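Local coordinates for type III secretion system effector protein ExoU (PDB 4QMK) that probably acts as a patatin-like phospholipase delivered into host cells by type III secretion and targeted to the plasma membrane through a phosphatidylinositol 4,5-bisphosphate-binding domain, at residues A[140-145]-A[273-278]; A[152-157]-A[250-255]; A[163-168]-A[256-261]; A[574-579]-A[642-647]. All blocks are in the same frame, centred on the assembly; numbering follows the deposited sequence. Where two conformers were deposited one is given.

Contact 1: residues A[140-145]-A[273-278]; sequences PVTAWL and AALISG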
loop_
_atom_site.group_PDB
_atom_site.type_symbol
_atom_site.label_atom_id
_atom_site.label_comp_id
_atom_site.label_asym_id
_atom_site.label_seq_id
_atom_site.Cartn_x
_atom_site.Cartn_y
_atom_site.Cartn_z
ATOM N N PRO A 140 -17.273 -8.147 -16.198
ATOM C CA PRO A 140 -15.875 -8.596 -16.418
ATOM C C PRO A 140 -15.087 -9.087 -15.188
ATOM O O PRO A 140 -14.420 -10.111 -15.274
ATOM C CB PRO A 140 -15.193 -7.364 -17.048
ATOM C CG PRO A 140 -16.303 -6.433 -17.428
ATOM C CD PRO A 140 -17.430 -6.708 -16.483
ATOM N N VAL A 141 -15.178 -8.383 -14.063
ATOM C CA VAL A 141 -14.447 -8.777 -12.870
ATOM C C VAL A 141 -14.814 -10.185 -12.442
ATOM O O VAL A 141 -13.948 -11.016 -12.195
ATOM C CB VAL A 141 -14.675 -7.801 -11.704
ATOM C CG1 VAL A 141 -14.101 -8.374 -10.402
ATOM C CG2 VAL A 141 -14.036 -6.460 -12.028
ATOM N N THR A 142 -16.098 -10.444 -12.333
ATOM C CA THR A 142 -16.557 -11.769 -11.993
ATOM C C THR A 142 -16.017 -12.774 -12.981
ATOM O O THR A 142 -15.482 -13.801 -12.603
ATOM C CB THR A 142 -18.105 -11.871 -12.050
ATOM O OG1 THR A 142 -18.704 -10.935 -11.132
ATOM C CG2 THR A 142 -18.572 -13.318 -11.722
ATOM N N ALA A 143 -16.170 -12.462 -14.252
ATOM C CA ALA A 143 -15.765 -13.353 -15.294
ATOM C C ALA A 143 -14.304 -13.662 -15.150
ATOM O O ALA A 143 -13.887 -14.804 -15.241
ATOM C CB ALA A 143 -16.043 -12.722 -16.648
ATOM N N TRP A 144 -13.512 -12.630 -14.945
ATOM C CA TRP A 144 -12.092 -12.826 -14.798
ATOM C C TRP A 144 -11.762 -13.800 -13.669
ATOM O O TRP A 144 -10.826 -14.608 -13.787
ATOM C CB TRP A 144 -11.396 -11.507 -14.546
ATOM C CG TRP A 144 -9.947 -11.664 -14.395
ATOM C CD1 TRP A 144 -9.032 -11.733 -15.390
ATOM C CD2 TRP A 144 -9.230 -11.770 -13.174
ATOM N NE1 TRP A 144 -7.762 -11.882 -14.866
ATOM C CE2 TRP A 144 -7.859 -11.904 -13.501
ATOM C CE3 TRP A 144 -9.605 -11.746 -11.842
ATOM C CZ2 TRP A 144 -6.860 -12.017 -12.536
ATOM C CZ3 TRP A 144 -8.606 -11.878 -10.866
ATOM C CH2 TRP A 144 -7.251 -12.016 -11.226
ATOM N N LEU A 145 -12.514 -13.724 -12.581
ATOM C CA LEU A 145 -12.277 -14.609 -11.495
ATOM C C LEU A 145 -12.450 -16.067 -11.851
ATOM O O LEU A 145 -11.670 -16.889 -11.375
ATOM C CB LEU A 145 -13.104 -14.220 -10.293
ATOM C CG LEU A 145 -12.465 -13.070 -9.539
ATOM C CD1 LEU A 145 -13.497 -12.329 -8.726
ATOM C CD2 LEU A 145 -11.332 -13.585 -8.661
ATOM N N ALA A 273 -14.780 -5.229 -2.685
ATOM C CA ALA A 273 -14.535 -6.395 -1.847
ATOM C C ALA A 273 -15.723 -7.309 -1.824
ATOM O O ALA A 273 -15.573 -8.544 -1.821
ATOM C CB ALA A 273 -14.262 -5.970 -0.420
ATOM N N ALA A 274 -16.899 -6.692 -1.714
ATOM C CA ALA A 274 -18.161 -7.410 -1.633
ATOM C C ALA A 274 -18.518 -8.063 -2.958
ATOM O O ALA A 274 -19.112 -9.139 -2.986
ATOM C CB ALA A 274 -19.278 -6.452 -1.233
ATOM N N LEU A 275 -18.190 -7.402 -4.058
ATOM C CA LEU A 275 -18.452 -7.967 -5.349
ATOM C C LEU A 275 -17.612 -9.232 -5.511
ATOM O O LEU A 275 -18.107 -10.260 -5.999
ATOM C CB LEU A 275 -18.094 -6.965 -6.440
ATOM C CG LEU A 275 -18.121 -7.471 -7.890
ATOM C CD1 LEU A 275 -19.560 -7.651 -8.367
ATOM C CD2 LEU A 275 -17.425 -6.437 -8.767
ATOM N N ILE A 276 -16.329 -9.119 -5.139
ATOM C CA ILE A 276 -15.364 -10.214 -5.284
ATOM C C ILE A 276 -15.867 -11.362 -4.440
ATOM O O ILE A 276 -15.926 -12.528 -4.864
ATOM C CB ILE A 276 -13.982 -9.855 -4.695
ATOM C CG1 ILE A 276 -13.458 -8.523 -5.232
ATOM C CG2 ILE A 276 -12.990 -11.011 -4.895
ATOM C CD1 ILE A 276 -12.495 -8.609 -6.350
ATOM N N SER A 277 -16.240 -11.007 -3.234
ATOM C CA SER A 277 -16.682 -11.985 -2.304
ATOM C C SER A 277 -17.800 -12.790 -2.864
ATOM O O SER A 277 -17.792 -13.995 -2.797
ATOM C CB SER A 277 -17.100 -11.300 -1.021
ATOM O OG SER A 277 -17.671 -12.218 -0.141
ATOM N N GLY A 278 -18.773 -12.119 -3.452
ATOM C CA GLY A 278 -19.928 -12.801 -3.976
ATOM C C GLY A 278 -19.680 -13.634 -5.221
ATOM O O GLY A 278 -20.433 -14.532 -5.505
#
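Val141 lays its CG1 methyl against one branch of Leu275, with 4.2 Å from Val141 CG1 to Leu275 CD2, and the same methyl lies near the far end of Ile276, 4.4 Å from Ile276 CD1. One turn further along the first helix, Leu145 repeats the pattern: its CD1 meets the short branch of Ile276, 4.1 Å separating Leu145 CD1 from Ile276 CG2, and the two side chains cross at about a right angle. Ile276 is thus gripped at both branches, CD1 by Val141 and CG2 by Leu145. Its CG1 lies anti to the carbonyl carbon (chi1 -52°), which leaves CG2 anti to the backbone N; the short branch is carried to Leu145 while CG1 leads CD1 toward Val141. Apolar contacts dominate, and no polar bond joins the two segments. Their axes come within 9.9 Å and run in broadly the same direction, at 43° to one another. Beside Val141, Thr142 brings OG1 to 4.4 Å from Leu275 CD1, but its polar partner is the carboxylate of Asp139. The first helix also faces the second subunit: Trp144 NE1 bonds to Ser158 OG of that chain. Ser277, on the other helix, lies within hydrogen-bonding reach of the backbone oxygens of both Thr246 and Ser104. Ser104 lies in a GxSxG sequence between a strand and a helix, consistent with the nucleophile elbow of patatin-like phospholipases, and helix 270-278 packs between that region and helix 140-157 in the layered alpha/beta fold of the family.

Contact 2: residues A[152-157]-A[250-255]; sequences LGKLVR and MFDGRP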
loop_
_atom_site.group_PDB
_atom_site.type_symbol
_atom_site.label_atom_id
_atom_site.label_comp_id
_atom_site.label_asym_id
_atom_site.label_seq_id
_atom_site.Cartn_x
_atom_site.Cartn_y
_atom_site.Cartn_z
ATOM N N LEU A 152 -4.036 -18.085 -10.213
ATOM C CA LEU A 152 -3.998 -17.493 -8.900
ATOM C C LEU A 152 -3.691 -18.451 -7.783
ATOM O O LEU A 152 -3.065 -18.073 -6.768
ATOM C CB LEU A 152 -5.324 -16.815 -8.585
ATOM C CG LEU A 152 -5.469 -15.452 -9.203
ATOM C CD1 LEU A 152 -6.874 -14.933 -8.973
ATOM C CD2 LEU A 152 -4.440 -14.517 -8.616
ATOM N N GLY A 153 -4.145 -19.682 -7.943
ATOM C CA GLY A 153 -3.950 -20.668 -6.918
ATOM C C GLY A 153 -2.488 -21.022 -6.846
ATOM O O GLY A 153 -1.902 -21.034 -5.772
ATOM N N LYS A 154 -1.905 -21.290 -8.009
ATOM C CA LYS A 154 -0.506 -21.637 -8.064
ATOM C C LYS A 154 0.383 -20.537 -7.475
ATOM O O LYS A 154 1.166 -20.766 -6.541
ATOM C CB LYS A 154 -0.106 -21.925 -9.500
ATOM C CG LYS A 154 -0.473 -23.312 -9.911
ATOM C CD LYS A 154 -0.661 -23.440 -11.411
ATOM C CE LYS A 154 -0.941 -24.895 -11.766
ATOM N NZ LYS A 154 -1.514 -25.020 -13.128
ATOM N N LEU A 155 0.212 -19.333 -7.995
ATOM C CA LEU A 155 1.078 -18.248 -7.627
ATOM C C LEU A 155 1.139 -18.058 -6.130
ATOM O O LEU A 155 2.210 -18.191 -5.522
ATOM C CB LEU A 155 0.635 -16.983 -8.317
ATOM C CG LEU A 155 0.952 -16.903 -9.816
ATOM C CD1 LEU A 155 0.152 -15.769 -10.426
ATOM C CD2 LEU A 155 2.426 -16.688 -10.090
ATOM N N VAL A 156 -0.022 -17.890 -5.512
ATOM C CA VAL A 156 -0.047 -17.555 -4.076
ATOM C C VAL A 156 0.466 -18.636 -3.132
ATOM O O VAL A 156 1.069 -18.311 -2.082
ATOM C CB VAL A 156 -1.448 -17.149 -3.616
ATOM C CG1 VAL A 156 -1.485 -16.820 -2.136
ATOM C CG2 VAL A 156 -1.861 -15.920 -4.383
ATOM N N ARG A 157 0.254 -19.902 -3.503
ATOM C CA ARG A 157 0.643 -21.009 -2.636
ATOM C C ARG A 157 2.132 -21.310 -2.775
ATOM O O ARG A 157 2.701 -21.898 -1.893
ATOM C CB ARG A 157 -0.249 -22.271 -2.881
ATOM C CG ARG A 157 -1.662 -22.102 -2.301
ATOM C CD ARG A 157 -2.483 -23.378 -2.182
ATOM N NE ARG A 157 -3.016 -23.808 -3.467
ATOM C CZ ARG A 157 -4.211 -23.462 -3.969
ATOM N NH1 ARG A 157 -5.051 -22.679 -3.300
ATOM N NH2 ARG A 157 -4.580 -23.914 -5.167
ATOM N N MET A 250 -12.510 -21.616 -5.144
ATOM C CA MET A 250 -11.760 -22.770 -5.595
ATOM C C MET A 250 -10.697 -22.316 -6.590
ATOM O O MET A 250 -10.998 -21.767 -7.627
ATOM C CB MET A 250 -12.697 -23.800 -6.196
ATOM C CG MET A 250 -13.240 -24.783 -5.172
ATOM S SD MET A 250 -12.047 -26.095 -4.775
ATOM C CE MET A 250 -12.953 -26.853 -3.462
ATOM N N PHE A 251 -9.437 -22.617 -6.302
ATOM C CA PHE A 251 -8.345 -22.156 -7.094
ATOM C C PHE A 251 -7.411 -23.313 -7.291
ATOM O O PHE A 251 -6.810 -23.780 -6.330
ATOM C CB PHE A 251 -7.632 -21.052 -6.343
ATOM C CG PHE A 251 -8.485 -19.811 -6.070
ATOM C CD1 PHE A 251 -8.604 -18.800 -7.016
ATOM C CD2 PHE A 251 -9.061 -19.619 -4.842
ATOM C CE1 PHE A 251 -9.323 -17.655 -6.755
ATOM C CE2 PHE A 251 -9.791 -18.481 -4.572
ATOM C CZ PHE A 251 -9.927 -17.500 -5.528
ATOM N N ASP A 252 -7.274 -23.782 -8.532
ATOM C CA ASP A 252 -6.357 -24.870 -8.863
ATOM C C ASP A 252 -6.663 -26.149 -8.067
ATOM O O ASP A 252 -5.744 -26.855 -7.613
ATOM C CB ASP A 252 -4.892 -24.414 -8.650
ATOM C CG ASP A 252 -3.867 -25.480 -9.050
ATOM O OD1 ASP A 252 -3.988 -26.041 -10.155
ATOM O OD2 ASP A 252 -2.941 -25.754 -8.252
ATOM N N GLY A 253 -7.953 -26.426 -7.881
ATOM C CA GLY A 253 -8.402 -27.633 -7.191
ATOM C C GLY A 253 -8.445 -27.593 -5.669
ATOM O O GLY A 253 -8.846 -28.580 -5.042
ATOM N N ARG A 254 -8.079 -26.454 -5.062
ATOM C CA ARG A 254 -8.069 -26.319 -3.603
ATOM C C ARG A 254 -8.908 -25.092 -3.178
ATOM O O ARG A 254 -8.783 -24.037 -3.761
ATOM C CB ARG A 254 -6.625 -26.158 -3.120
ATOM C CG ARG A 254 -5.776 -27.358 -3.430
ATOM C CD ARG A 254 -4.292 -27.070 -3.673
ATOM N NE ARG A 254 -3.498 -26.910 -2.454
ATOM C CZ ARG A 254 -2.795 -27.883 -1.878
ATOM N NH1 ARG A 254 -2.770 -29.117 -2.391
ATOM N NH2 ARG A 254 -2.104 -27.616 -0.780
ATOM N N PRO A 255 -9.717 -25.233 -2.132
ATOM C CA PRO A 255 -10.382 -24.082 -1.586
ATOM C C PRO A 255 -9.434 -23.141 -0.864
ATOM O O PRO A 255 -8.486 -23.607 -0.192
ATOM C CB PRO A 255 -11.366 -24.685 -0.572
ATOM C CG PRO A 255 -10.722 -25.961 -0.152
ATOM C CD PRO A 255 -9.992 -26.458 -1.366
#
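Arg157 makes the polar link, its NH2 donating to the carbonyl oxygen of Phe251 (Arg157 NH2 to Phe251 O, 2.5 Å, 159° at the hydrogen), a short distance that says nothing of strength. A bend at chi3 (-77°) turns the guanidinium to this carbonyl. The acceptor lies almost in the guanidinium plane, and Arg254 N reaches the same oxygen from the opposite face of its carbonyl plane. The latter bond closes a type I' turn, Phe251 to Arg254, the tight hairpin that joins strands 242-251 and 254-260 at the margin of the mixed sheet of the patatin-like domain. Charge interactions are looser. Arg157 NH2 makes a long salt bridge to Asp252 OD2, and Lys154 brings CE to 3.6 Å from Asp252 OD1 while its NZ stays beyond salt-bridge range. Over one face of the Arg157 guanidinium lies Arg254, its NE 3.3 Å from Arg157 NE; the planes are 40° apart. Two donors meet there without bonding, and Arg157 NH1 is taken by Gln256, Arg254 NH2 by Thr640. Apolar packing follows: Leu152 CB touches Phe251 CD1 at 4.1 Å, and Gly153 CA, with Phe251 O and Asp252 CB where a side chain would sit, approaches Phe251 CB to 3.7 Å.

Contact 3: residues A[163-168]-A[256-261]; sequences VGNISQ and QLVVFN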
loop_
_atom_site.group_PDB
_atom_site.type_symbol
_atom_site.label_atom_id
_atom_site.label_comp_id
_atom_site.label_asym_id
_atom_site.label_seq_id
_atom_site.Cartn_x
_atom_site.Cartn_y
_atom_site.Cartn_z
ATOM N N VAL A 163 2.679 -14.521 1.908
ATOM C CA VAL A 163 1.972 -13.275 2.012
ATOM C C VAL A 163 0.840 -13.535 3.020
ATOM O O VAL A 163 0.615 -14.669 3.506
ATOM C CB VAL A 163 1.349 -12.807 0.643
ATOM C CG1 VAL A 163 2.409 -12.704 -0.453
ATOM C CG2 VAL A 163 0.176 -13.710 0.198
ATOM N N GLY A 164 0.085 -12.485 3.270
ATOM C CA GLY A 164 -0.993 -12.527 4.243
ATOM C C GLY A 164 -2.232 -13.309 3.861
ATOM O O GLY A 164 -2.730 -14.060 4.664
ATOM N N ASN A 165 -2.730 -13.111 2.642
ATOM C CA ASN A 165 -3.987 -13.721 2.157
ATOM C C ASN A 165 -4.112 -13.444 0.667
ATOM O O ASN A 165 -3.618 -12.450 0.171
ATOM C CB ASN A 165 -5.216 -13.152 2.885
ATOM C CG ASN A 165 -6.566 -13.840 2.457
ATOM O OD1 ASN A 165 -7.320 -13.322 1.595
ATOM N ND2 ASN A 165 -6.883 -14.957 3.087
ATOM N N ILE A 166 -4.729 -14.342 -0.056
ATOM C CA ILE A 166 -4.935 -14.121 -1.475
ATOM C C ILE A 166 -5.710 -12.821 -1.746
ATOM O O ILE A 166 -5.589 -12.249 -2.806
ATOM C CB ILE A 166 -5.590 -15.331 -2.123
ATOM C CG1 ILE A 166 -5.514 -15.233 -3.613
ATOM C CG2 ILE A 166 -7.021 -15.501 -1.704
ATOM C CD1 ILE A 166 -5.768 -16.600 -4.201
ATOM N N SER A 167 -6.455 -12.313 -0.773
ATOM C CA SER A 167 -7.005 -10.962 -0.907
ATOM C C SER A 167 -5.970 -9.904 -1.292
ATOM O O SER A 167 -6.268 -8.954 -2.010
ATOM C CB SER A 167 -7.632 -10.517 0.403
ATOM O OG SER A 167 -6.757 -10.617 1.514
ATOM N N GLN A 168 -4.751 -10.045 -0.813
ATOM C CA GLN A 168 -3.713 -9.066 -1.132
ATOM C C GLN A 168 -3.349 -9.038 -2.606
ATOM O O GLN A 168 -3.164 -7.980 -3.203
ATOM C CB GLN A 168 -2.532 -9.256 -0.200
ATOM C CG GLN A 168 -2.887 -8.702 1.175
ATOM C CD GLN A 168 -2.047 -9.226 2.294
ATOM O OE1 GLN A 168 -1.432 -10.279 2.194
ATOM N NE2 GLN A 168 -2.052 -8.517 3.388
ATOM N N GLN A 256 -9.709 -21.838 -1.001
ATOM C CA GLN A 256 -8.976 -20.765 -0.303
ATOM C C GLN A 256 -9.920 -19.820 0.374
ATOM O O GLN A 256 -10.840 -19.370 -0.242
ATOM C CB GLN A 256 -8.144 -19.903 -1.255
ATOM C CG GLN A 256 -6.980 -20.603 -1.879
ATOM C CD GLN A 256 -5.682 -20.560 -1.083
ATOM O OE1 GLN A 256 -4.661 -20.844 -1.643
ATOM N NE2 GLN A 256 -5.713 -20.149 0.183
ATOM N N LEU A 257 -9.664 -19.526 1.636
ATOM C CA LEU A 257 -10.392 -18.505 2.331
ATOM C C LEU A 257 -9.870 -17.160 1.876
ATOM O O LEU A 257 -8.679 -16.865 2.011
ATOM C CB LEU A 257 -10.152 -18.491 3.821
ATOM C CG LEU A 257 -10.943 -19.196 4.901
ATOM C CD1 LEU A 257 -12.412 -19.167 4.526
ATOM C CD2 LEU A 257 -10.482 -20.590 5.214
ATOM N N VAL A 258 -10.758 -16.339 1.356
ATOM C CA VAL A 258 -10.407 -14.994 0.989
ATOM C C VAL A 258 -10.913 -14.091 2.114
ATOM O O VAL A 258 -12.016 -14.290 2.611
ATOM C CB VAL A 258 -11.064 -14.640 -0.319
ATOM C CG1 VAL A 258 -10.722 -13.240 -0.748
ATOM C CG2 VAL A 258 -10.645 -15.630 -1.364
ATOM N N VAL A 259 -10.116 -13.129 2.547
ATOM C CA VAL A 259 -10.523 -12.240 3.668
ATOM C C VAL A 259 -10.123 -10.782 3.445
ATOM O O VAL A 259 -8.946 -10.457 3.266
ATOM C CB VAL A 259 -9.873 -12.718 4.993
ATOM C CG1 VAL A 259 -10.252 -11.812 6.158
ATOM C CG2 VAL A 259 -10.240 -14.169 5.268
ATOM N N PHE A 260 -11.109 -9.921 3.417
ATOM C CA PHE A 260 -10.876 -8.507 3.302
ATOM C C PHE A 260 -11.257 -7.885 4.635
ATOM O O PHE A 260 -12.295 -8.206 5.174
ATOM C CB PHE A 260 -11.779 -7.926 2.242
ATOM C CG PHE A 260 -11.567 -8.482 0.859
ATOM C CD1 PHE A 260 -10.520 -8.033 0.077
ATOM C CD2 PHE A 260 -12.433 -9.356 0.340
ATOM C CE1 PHE A 260 -10.298 -8.548 -1.181
ATOM C CE2 PHE A 260 -12.246 -9.879 -0.926
ATOM C CZ PHE A 260 -11.170 -9.477 -1.683
ATOM N N ASN A 261 -10.436 -7.001 5.154
ATOM C CA ASN A 261 -10.707 -6.257 6.386
ATOM C C ASN A 261 -9.628 -5.168 6.621
ATOM O O ASN A 261 -8.704 -5.009 5.808
ATOM C CB ASN A 261 -10.780 -7.202 7.575
ATOM C CG ASN A 261 -9.449 -7.946 7.851
ATOM O OD1 ASN A 261 -8.342 -7.503 7.478
ATOM N ND2 ASN A 261 -9.571 -9.088 8.487
HETATM O O HOH W 1 -5.928 -17.216 0.730
#
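A helix N-cap docked on an edge strand is the theme here, with Asn165 opening helix 166-173 beside strand 254-260. Its side chain accepts from Ser167 N (Asn165 OD1 to Ser167 N, 2.7 Å), and Gln168 OE1 returns the gesture through a weak bond from Asn165 N, which makes a capping box. The cap also binds the strand. Val259 N donates to Asn165 OD1 at 3.0 Å; this donor and Ser167 N lie out of the carbonyl plane on opposite faces. Across the same amide, Asn165 ND2 donates to Leu257 O over 2.8 Å, at 149° about the hydrogen. With CG anti to the backbone N (chi1 -177°), the carboxamide reaches out to pair with the backbone of two residues flanking Val258, much as a neighbouring strand would. Strand 254-260 is outermost in the mixed sheet of the patatin-like fold, bonded on its other side to strand 242-251, and the helix start occupies its outer edge. Ser167 OG lies 2.8 Å from both Val259 O and Asn165 OD1. Its CB rests against the Phe260 ring, with 3.7 Å from Ser167 CB to Phe260 CE1. Ile166 contributes the apolar touch, crossing Val258 so that their CG2 methyls lie 3.6 Å apart (Ile166 CG2 to Val258 CG2). A water accepts from Ile166 N and donates to Leu257 O, giving that oxygen a second polar partner. Beyond the strand and helix, Arg578 and Glu579 of helix 555-585 pack on Asn165.

Contact 4: residues A[574-579]-A[642-647]; sequences ENFIRE and EQAKAW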
loop_
_atom_site.group_PDB
_atom_site.type_symbol
_atom_site.label_atom_id
_atom_site.label_comp_id
_atom_site.label_asym_id
_atom_site.label_seq_id
_atom_site.Cartn_x
_atom_site.Cartn_y
_atom_site.Cartn_z
ATOM N N GLU A 574 -2.544 -19.396 13.625
ATOM C CA GLU A 574 -3.839 -19.161 12.980
ATOM C C GLU A 574 -3.639 -18.883 11.507
ATOM O O GLU A 574 -4.357 -19.385 10.664
ATOM C CB GLU A 574 -4.567 -18.004 13.631
ATOM C CG GLU A 574 -5.729 -18.410 14.519
ATOM C CD GLU A 574 -5.338 -19.294 15.684
ATOM O OE1 GLU A 574 -4.474 -18.877 16.496
ATOM O OE2 GLU A 574 -5.931 -20.395 15.810
ATOM N N ASN A 575 -2.632 -18.106 11.198
ATOM C CA ASN A 575 -2.371 -17.793 9.845
ATOM C C ASN A 575 -1.951 -18.978 9.005
ATOM O O ASN A 575 -2.469 -19.141 7.908
ATOM C CB ASN A 575 -1.423 -16.650 9.769
ATOM C CG ASN A 575 -2.107 -15.350 10.149
ATOM O OD1 ASN A 575 -3.260 -15.167 9.839
ATOM N ND2 ASN A 575 -1.430 -14.481 10.847
ATOM N N PHE A 576 -1.102 -19.847 9.580
ATOM C CA PHE A 576 -0.558 -20.981 8.913
ATOM C C PHE A 576 -1.703 -21.938 8.645
ATOM O O PHE A 576 -1.831 -22.493 7.534
ATOM C CB PHE A 576 0.523 -21.624 9.769
ATOM C CG PHE A 576 1.099 -22.858 9.174
ATOM C CD1 PHE A 576 2.010 -22.783 8.152
ATOM C CD2 PHE A 576 0.698 -24.085 9.612
ATOM C CE1 PHE A 576 2.494 -23.930 7.542
ATOM C CE2 PHE A 576 1.198 -25.262 9.048
ATOM C CZ PHE A 576 2.094 -25.188 8.000
ATOM N N ILE A 577 -2.548 -22.089 9.658
ATOM C CA ILE A 577 -3.738 -22.912 9.575
ATOM C C ILE A 577 -4.629 -22.502 8.461
ATOM O O ILE A 577 -5.011 -23.281 7.647
ATOM C CB ILE A 577 -4.523 -22.881 10.888
ATOM C CG1 ILE A 577 -3.765 -23.742 11.931
ATOM C CG2 ILE A 577 -5.910 -23.458 10.705
ATOM C CD1 ILE A 577 -4.281 -23.671 13.360
ATOM N N ARG A 578 -4.909 -21.236 8.398
ATOM C CA ARG A 578 -5.869 -20.698 7.425
ATOM C C ARG A 578 -5.320 -20.740 6.010
ATOM O O ARG A 578 -6.019 -21.028 5.095
ATOM C CB ARG A 578 -6.129 -19.237 7.826
ATOM C CG ARG A 578 -7.247 -18.598 7.069
ATOM C CD ARG A 578 -6.854 -17.270 6.483
ATOM N NE ARG A 578 -6.713 -16.226 7.468
ATOM C CZ ARG A 578 -6.041 -15.114 7.238
ATOM N NH1 ARG A 578 -5.486 -14.903 6.062
ATOM N NH2 ARG A 578 -5.924 -14.213 8.181
ATOM N N GLU A 579 -4.035 -20.501 5.871
ATOM C CA GLU A 579 -3.401 -20.281 4.594
ATOM C C GLU A 579 -2.650 -21.509 4.012
ATOM O O GLU A 579 -2.411 -21.595 2.832
ATOM C CB GLU A 579 -2.412 -19.128 4.805
ATOM C CG GLU A 579 -2.264 -18.139 3.669
ATOM C CD GLU A 579 -3.546 -17.345 3.378
ATOM O OE1 GLU A 579 -3.833 -17.158 2.168
ATOM O OE2 GLU A 579 -4.264 -16.969 4.331
ATOM N N GLU A 642 6.318 -27.563 0.748
ATOM C CA GLU A 642 7.090 -26.363 0.413
ATOM C C GLU A 642 6.686 -25.182 1.295
ATOM O O GLU A 642 7.546 -24.476 1.838
ATOM C CB GLU A 642 6.915 -26.034 -1.059
ATOM C CG GLU A 642 7.598 -27.051 -1.956
ATOM C CD GLU A 642 9.054 -27.125 -1.637
ATOM O OE1 GLU A 642 9.683 -26.057 -1.770
ATOM O OE2 GLU A 642 9.553 -28.213 -1.230
ATOM N N GLN A 643 5.381 -24.989 1.456
ATOM C CA GLN A 643 4.865 -23.929 2.328
ATOM C C GLN A 643 5.273 -24.190 3.794
ATOM O O GLN A 643 5.712 -23.280 4.499
ATOM C CB GLN A 643 3.349 -23.829 2.194
ATOM C CG GLN A 643 2.890 -23.244 0.865
ATOM C CD GLN A 643 1.401 -23.420 0.638
ATOM O OE1 GLN A 643 0.891 -24.539 0.400
ATOM N NE2 GLN A 643 0.688 -22.317 0.671
ATOM N N ALA A 644 5.204 -25.447 4.221
ATOM C CA ALA A 644 5.584 -25.801 5.580
ATOM C C ALA A 644 7.011 -25.390 5.853
ATOM O O ALA A 644 7.287 -24.924 6.927
ATOM C CB ALA A 644 5.407 -27.275 5.831
ATOM N N LYS A 645 7.915 -25.535 4.880
ATOM C CA LYS A 645 9.299 -25.102 5.080
ATOM C C LYS A 645 9.384 -23.587 5.072
ATOM O O LYS A 645 9.959 -22.992 5.969
ATOM C CB LYS A 645 10.211 -25.623 3.987
ATOM C CG LYS A 645 10.259 -27.122 3.858
ATOM C CD LYS A 645 11.191 -27.531 2.734
ATOM C CE LYS A 645 10.975 -28.981 2.402
ATOM N NZ LYS A 645 11.933 -29.481 1.380
ATOM N N ALA A 646 8.798 -22.963 4.067
ATOM C CA ALA A 646 8.795 -21.506 3.928
ATOM C C ALA A 646 8.247 -20.734 5.145
ATOM O O ALA A 646 8.588 -19.582 5.331
ATOM C CB ALA A 646 7.971 -21.112 2.708
ATOM N N TRP A 647 7.358 -21.334 5.928
ATOM C CA TRP A 647 6.824 -20.648 7.093
ATOM C C TRP A 647 7.623 -20.892 8.369
ATOM O O TRP A 647 7.292 -20.350 9.390
ATOM C CB TRP A 647 5.367 -21.031 7.321
ATOM C CG TRP A 647 4.315 -20.426 6.360
ATOM C CD1 TRP A 647 4.132 -20.721 5.041
ATOM C CD2 TRP A 647 3.235 -19.529 6.717
ATOM N NE1 TRP A 647 3.054 -20.012 4.527
ATOM C CE2 TRP A 647 2.479 -19.289 5.542
ATOM C CE3 TRP A 647 2.862 -18.883 7.906
ATOM C CZ2 TRP A 647 1.384 -18.449 5.524
ATOM C CZ3 TRP A 647 1.773 -18.029 7.883
ATOM C CH2 TRP A 647 1.046 -17.814 6.702
#
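Phe576 turns the edge of its ring to the face of Trp647, an edge-to-face (T-shaped) pair with the planes at 73° and the centroids of the Phe576 ring and the five-membered ring of Trp647 5.3 Å apart. Of the Phe576 ring atoms CD1 makes the closest approach, 3.8 Å from Trp647 CG. Phe576 holds CG anti to its own nitrogen (chi1 177°), which sends the ring out from helix 555-585 toward helix 639-646, where Phe576 CE1 comes 4.1 Å from Ala644 CA. Trp647 takes another choice, with CG anti to the carbonyl carbon (chi1 -74°), and this swings the indole back over helix 555-585. Its six-membered ring there receives the CA of Phe576 as a CH-pi contact, 4.2 Å from the ring centroid. The benzo end spans the helix surface from Asn575 to Glu579, Trp647 CZ2 lying 3.9 Å from Glu579 CB and Trp647 CZ3 4.0 Å from Asn575 CB. Glu579, bent at chi2, leads its carboxylate away from the indole to a salt bridge with Arg578. Leu618 of helix 611-624 touches both aromatic side chains. The two segments run nearly antiparallel, as neighbours in the helical bundle of the ExoU C-terminal domain, which probably takes part in membrane localisation.

In the fold
All four contacts are largely buried, yet their chemistry differs. Contacts 1 and 4 join helix to helix, the first through aliphatic branches and the second through an aromatic pair; contacts 2 and 3 join helix to strand and rely on polar groups that reach backbone atoms. Contacts 1 and 2 share helix 140-157 and both touch the second subunit, whereas contacts 2 and 3 share strand 254-260 and are linked by Arg157 to Gln256. Phe260 of contact 3 packs on Ile276 of contact 1. Contact 4 belongs to the C-terminal domain but abuts contacts 2 and 3 through Gln643 and Arg578, so the polar contacts lie where the two family regions meet.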